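Local structure of succinyl-CoA ligase (ADP-forming) subunit alpha (Methanosaeta concilii, 6HXI) at residues 302-305 with 306-309; 599-602 with 603-607. The protein is a CoA-ligase family subunit that binds coenzyme A and also carries a C-terminal region related to citrate synthase. All coordinates share one frame; numbering follows the deposited sequence.

Contact 1. Residues 302-305 with 306-309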
loop_
_atom_site.group_PDB
_atom_site.type_symbol
_atom_site.label_atom_id
_atom_site.label_comp_id
_atom_site.label_asym_id
_atom_site.label_seq_id
_atom_site.Cartn_x
_atom_site.Cartn_y
_atom_site.Cartn_z
ATOM N N PRO B 302 13.771 -66.333 -32.170
ATOM C CA PRO B 302 13.672 -65.914 -33.582
ATOM C C PRO B 302 15.038 -65.836 -34.288
ATOM O O PRO B 302 16.070 -65.989 -33.633
ATOM C CB PRO B 302 13.007 -64.531 -33.482
ATOM C CG PRO B 302 13.433 -64.007 -32.183
ATOM C CD PRO B 302 13.535 -65.194 -31.261
ATOM N N ARG B 303 15.041 -65.597 -35.614
ATOM C CA ARG B 303 16.253 -65.471 -36.449
ATOM C C ARG B 303 16.967 -64.134 -36.135
ATOM O O ARG B 303 18.197 -64.069 -36.129
ATOM C CB ARG B 303 15.860 -65.558 -37.946
ATOM C CG ARG B 303 16.976 -65.939 -38.941
ATOM C CD ARG B 303 17.720 -64.751 -39.555
ATOM N NE ARG B 303 16.846 -63.609 -39.850
ATOM C CZ ARG B 303 17.266 -62.358 -40.028
ATOM N NH1 ARG B 303 18.561 -62.069 -39.956
ATOM N NH2 ARG B 303 16.396 -61.388 -40.270
ATOM N N SER B 304 16.182 -63.083 -35.870
ATOM C CA SER B 304 16.634 -61.722 -35.499
ATOM C C SER B 304 15.509 -61.009 -34.742
ATOM O O SER B 304 14.427 -61.587 -34.579
ATOM C CB SER B 304 17.037 -60.916 -36.737
ATOM O OG SER B 304 15.931 -60.375 -37.443
ATOM N N PHE B 305 15.744 -59.754 -34.289
ATOM C CA PHE B 305 14.688 -58.992 -33.613
ATOM C C PHE B 305 13.440 -58.749 -34.520
ATOM O O PHE B 305 12.313 -58.694 -34.016
ATOM C CB PHE B 305 15.208 -57.686 -32.996
ATOM C CG PHE B 305 14.134 -56.963 -32.219
ATOM C CD1 PHE B 305 13.757 -57.399 -30.954
ATOM C CD2 PHE B 305 13.444 -55.899 -32.785
ATOM C CE1 PHE B 305 12.726 -56.764 -30.258
ATOM C CE2 PHE B 305 12.403 -55.272 -32.096
ATOM C CZ PHE B 305 12.048 -55.710 -30.839
ATOM N N ASP B 306 13.650 -58.655 -35.848
ATOM C CA ASP B 306 12.599 -58.465 -36.850
ATOM C C ASP B 306 11.484 -59.518 -36.767
ATOM O O ASP B 306 10.299 -59.163 -36.896
ATOM C CB ASP B 306 13.204 -58.437 -38.256
ATOM C CG ASP B 306 13.916 -57.134 -38.545
ATOM O OD1 ASP B 306 15.002 -56.912 -37.971
ATOM O OD2 ASP B 306 13.368 -56.317 -39.311
ATOM N N ASP B 307 11.854 -60.800 -36.525
ATOM C CA ASP B 307 10.839 -61.837 -36.391
ATOM C C ASP B 307 10.502 -62.186 -34.900
ATOM O O ASP B 307 10.099 -63.313 -34.641
ATOM C CB ASP B 307 11.159 -63.089 -37.242
ATOM C CG ASP B 307 12.550 -63.671 -37.116
ATOM O OD1 ASP B 307 13.531 -62.919 -37.321
ATOM O OD2 ASP B 307 12.659 -64.905 -36.935
ATOM N N TYR B 308 10.582 -61.204 -33.938
ATOM C CA TYR B 308 10.187 -61.430 -32.527
ATOM C C TYR B 308 8.661 -61.641 -32.443
ATOM O O TYR B 308 8.214 -62.662 -31.919
ATOM C CB TYR B 308 10.635 -60.272 -31.583
ATOM C CG TYR B 308 10.562 -60.618 -30.108
ATOM C CD1 TYR B 308 9.383 -60.442 -29.384
ATOM C CD2 TYR B 308 11.660 -61.150 -29.440
ATOM C CE1 TYR B 308 9.304 -60.776 -28.032
ATOM C CE2 TYR B 308 11.597 -61.481 -28.084
ATOM C CZ TYR B 308 10.418 -61.288 -27.386
ATOM O OH TYR B 308 10.361 -61.616 -26.056
ATOM N N GLY B 309 7.891 -60.681 -32.962
ATOM C CA GLY B 309 6.430 -60.722 -32.977
ATOM C C GLY B 309 5.890 -61.957 -33.658
ATOM O O GLY B 309 4.912 -62.549 -33.192
HETATM O O HOH W 1 9.433 -57.950 -34.038
#

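Contact 2. Residues 599-602 with 603-607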
loop_
_atom_site.group_PDB
_atom_site.type_symbol
_atom_site.label_atom_id
_atom_site.label_comp_id
_atom_site.label_asym_id
_atom_site.label_seq_id
_atom_site.Cartn_x
_atom_site.Cartn_y
_atom_site.Cartn_z
ATOM N N TYR B 599 5.715 4.982 17.686
ATOM C CA TYR B 599 5.311 6.380 17.800
ATOM C C TYR B 599 3.866 6.438 18.245
ATOM O O TYR B 599 3.050 5.647 17.772
ATOM C CB TYR B 599 5.399 7.054 16.436
ATOM C CG TYR B 599 4.997 8.518 16.415
ATOM C CD1 TYR B 599 5.748 9.480 17.089
ATOM C CD2 TYR B 599 3.874 8.948 15.707
ATOM C CE1 TYR B 599 5.381 10.826 17.080
ATOM C CE2 TYR B 599 3.552 10.305 15.622
ATOM C CZ TYR B 599 4.325 11.241 16.294
ATOM O OH TYR B 599 4.009 12.578 16.308
ATOM N N ARG B 600 3.532 7.414 19.076
ATOM C CA ARG B 600 2.173 7.722 19.452
ATOM C C ARG B 600 2.120 9.247 19.368
ATOM O O ARG B 600 2.997 9.900 19.915
ATOM C CB ARG B 600 1.822 7.206 20.846
ATOM C CG ARG B 600 0.341 6.745 20.906
ATOM C CD ARG B 600 -0.200 6.630 22.317
ATOM N NE ARG B 600 -1.462 5.874 22.357
ATOM C CZ ARG B 600 -2.651 6.429 22.589
ATOM N NH1 ARG B 600 -2.750 7.736 22.807
ATOM N NH2 ARG B 600 -3.750 5.680 22.612
ATOM N N HIS B 601 1.173 9.813 18.607
ATOM C CA HIS B 601 1.097 11.272 18.510
ATOM C C HIS B 601 0.803 11.934 19.889
ATOM O O HIS B 601 -0.042 11.426 20.636
ATOM C CB HIS B 601 0.058 11.686 17.416
ATOM C CG HIS B 601 0.242 13.083 16.943
ATOM N ND1 HIS B 601 1.402 13.475 16.270
ATOM C CD2 HIS B 601 -0.551 14.163 17.105
ATOM C CE1 HIS B 601 1.269 14.771 16.045
ATOM N NE2 HIS B 601 0.109 15.227 16.524
ATOM N N PRO B 602 1.511 13.011 20.318
ATOM C CA PRO B 602 1.201 13.592 21.650
ATOM C C PRO B 602 -0.243 14.084 21.765
ATOM O O PRO B 602 -0.761 14.740 20.859
ATOM C CB PRO B 602 2.240 14.715 21.829
ATOM C CG PRO B 602 2.839 14.927 20.537
ATOM C CD PRO B 602 2.619 13.728 19.658
ATOM N N ALA B 603 -0.901 13.686 22.875
ATOM C CA ALA B 603 -2.291 13.977 23.250
ATOM C C ALA B 603 -2.614 15.465 23.220
ATOM O O ALA B 603 -3.731 15.820 22.865
ATOM C CB ALA B 603 -2.578 13.427 24.653
ATOM N N GLU B 604 -1.655 16.327 23.617
ATOM C CA GLU B 604 -1.848 17.771 23.645
ATOM C C GLU B 604 -1.823 18.377 22.231
ATOM O O GLU B 604 -2.115 19.555 22.084
ATOM C CB GLU B 604 -0.826 18.456 24.592
ATOM C CG GLU B 604 0.602 18.523 24.056
ATOM C CD GLU B 604 1.507 17.345 24.392
ATOM O OE1 GLU B 604 2.742 17.526 24.316
ATOM O OE2 GLU B 604 0.995 16.251 24.735
ATOM N N ASP B 605 -1.471 17.597 21.199
ATOM C CA ASP B 605 -1.467 18.135 19.850
ATOM C C ASP B 605 -2.820 17.927 19.123
ATOM O O ASP B 605 -2.970 18.259 17.936
ATOM C CB ASP B 605 -0.287 17.605 19.040
ATOM C CG ASP B 605 0.024 18.478 17.828
ATOM O OD1 ASP B 605 -0.049 19.744 17.953
ATOM O OD2 ASP B 605 0.263 17.912 16.736
ATOM N N ILE B 606 -3.785 17.398 19.855
ATOM C CA ILE B 606 -5.110 17.051 19.369
ATOM C C ILE B 606 -6.196 17.783 20.149
ATOM O O ILE B 606 -6.226 17.698 21.377
ATOM C CB ILE B 606 -5.311 15.498 19.367
ATOM C CG1 ILE B 606 -4.270 14.855 18.403
ATOM C CG2 ILE B 606 -6.761 15.142 18.909
ATOM C CD1 ILE B 606 -3.875 13.353 18.686
ATOM N N ALA B 607 -7.085 18.513 19.427
ATOM C CA ALA B 607 -8.246 19.167 20.048
ATOM C C ALA B 607 -9.415 18.232 19.856
ATOM O O ALA B 607 -9.809 17.995 18.714
ATOM C CB ALA B 607 -8.528 20.511 19.378
#

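Contact 1. Residues 302-305 with 306-309
Asp307 OD1 accepts the backbone N-H of Ser304 at 3.0 Å and, weakly, that residue's OG hydroxyl. The setting is an ST turn, in which Ser304 OG receives the N-H of Asp306, two residues on. Asp307 holds the N-cap position of helix 308-322, yet its carboxylate makes no capping bond; it turns back to clasp the preceding loop. Asp307 OD2 takes the Arg303 N-H in a fairly straight bond, Arg303 N to Asp307 OD2 2.8 Å (166°), so one carboxylate bridges two successive amides, each met on its syn side but about 30° out of plane. With chi1 at 50°, CG sits between the backbone N and carbonyl carbon of Asp307, swung toward those amides. No N-H of the Arg303 guanidinium points at Asp307 OD1; the opposite charges are merely near, with Arg303 NE 4.2 Å from Asp307 OD1. Ser304 CB lies over one face of the guanidinium.

Further round, Tyr308 N donates to Phe305 O. The Phe305 and Tyr308 rings lie near-parallel but slid apart, and both pack on strands 227-233 and 255-260, seating the helix start against the sheet. Phe305 O takes a second donor as well, a water 3.0 Å away.

Contact 2. Residues 599-602 with 603-607
Ala603 follows Pro602 directly and opens a short 3-10 segment. Glu604 bends at chi2 and brings its carboxylate back over the proline, Glu604 OE2 reaching within 3.5 Å of Pro602 CB; its OE1 is hydrogen-bonded to Tyr340 OH of the second subunit.

Asp605 makes both hydrogen bonds across the turn. Its backbone N donates to Pro602 O at 3.0 Å, arriving above the carbonyl plane and closing the turn. The side chain has CG opposite the backbone N (chi1 -160°), a setting that aims the carboxylate at His601. Asp605 OD2 accepts the N-H of His601 NE2 at 2.7 Å, with its anti lone pair and an N-H...O angle of 143°. The oxygen lies slightly off the imidazole plane, and ring and carboxylate are turned 50° apart. OD1 has its own partner, Thr354 OG1 of the second subunit.

Ile606 starts strand 606-608, which pairs in parallel with a strand of that same neighbour. Ile606 CD1 meets the edge of the imidazole, 3.8 Å from His601 CD2.

At the other ring nitrogen, His601 ND1 shares a 2.8 Å hydrogen bond with Tyr599 OH, and His423 of the third subunit stacks on the ring. Where several copies of the protein meet, the imidazole is thus pinned at both nitrogens and its rotation fixed, in a His-carboxylate hydrogen bond across a 3-10 turn.

Overall arrangement
The two contacts illustrate how one device, an aspartate carboxylate reaching back across a tight turn, serves different parts of a large chain. Contact 1 comes first in sequence, entering helix 308-322 beside the mixed sheet that contains strands 227-233 and 255-260. Contact 2 follows much later, after helix 571-594 and at the start of strand 606-608, so they share no helix, strand or sheet. Their centres are 95 Å apart, with nearest atoms about 78 Å apart, on opposite sides of the chain's centre. Contact 1 meets the citrate lyase chain, whereas contact 2 meets other copies of this protein.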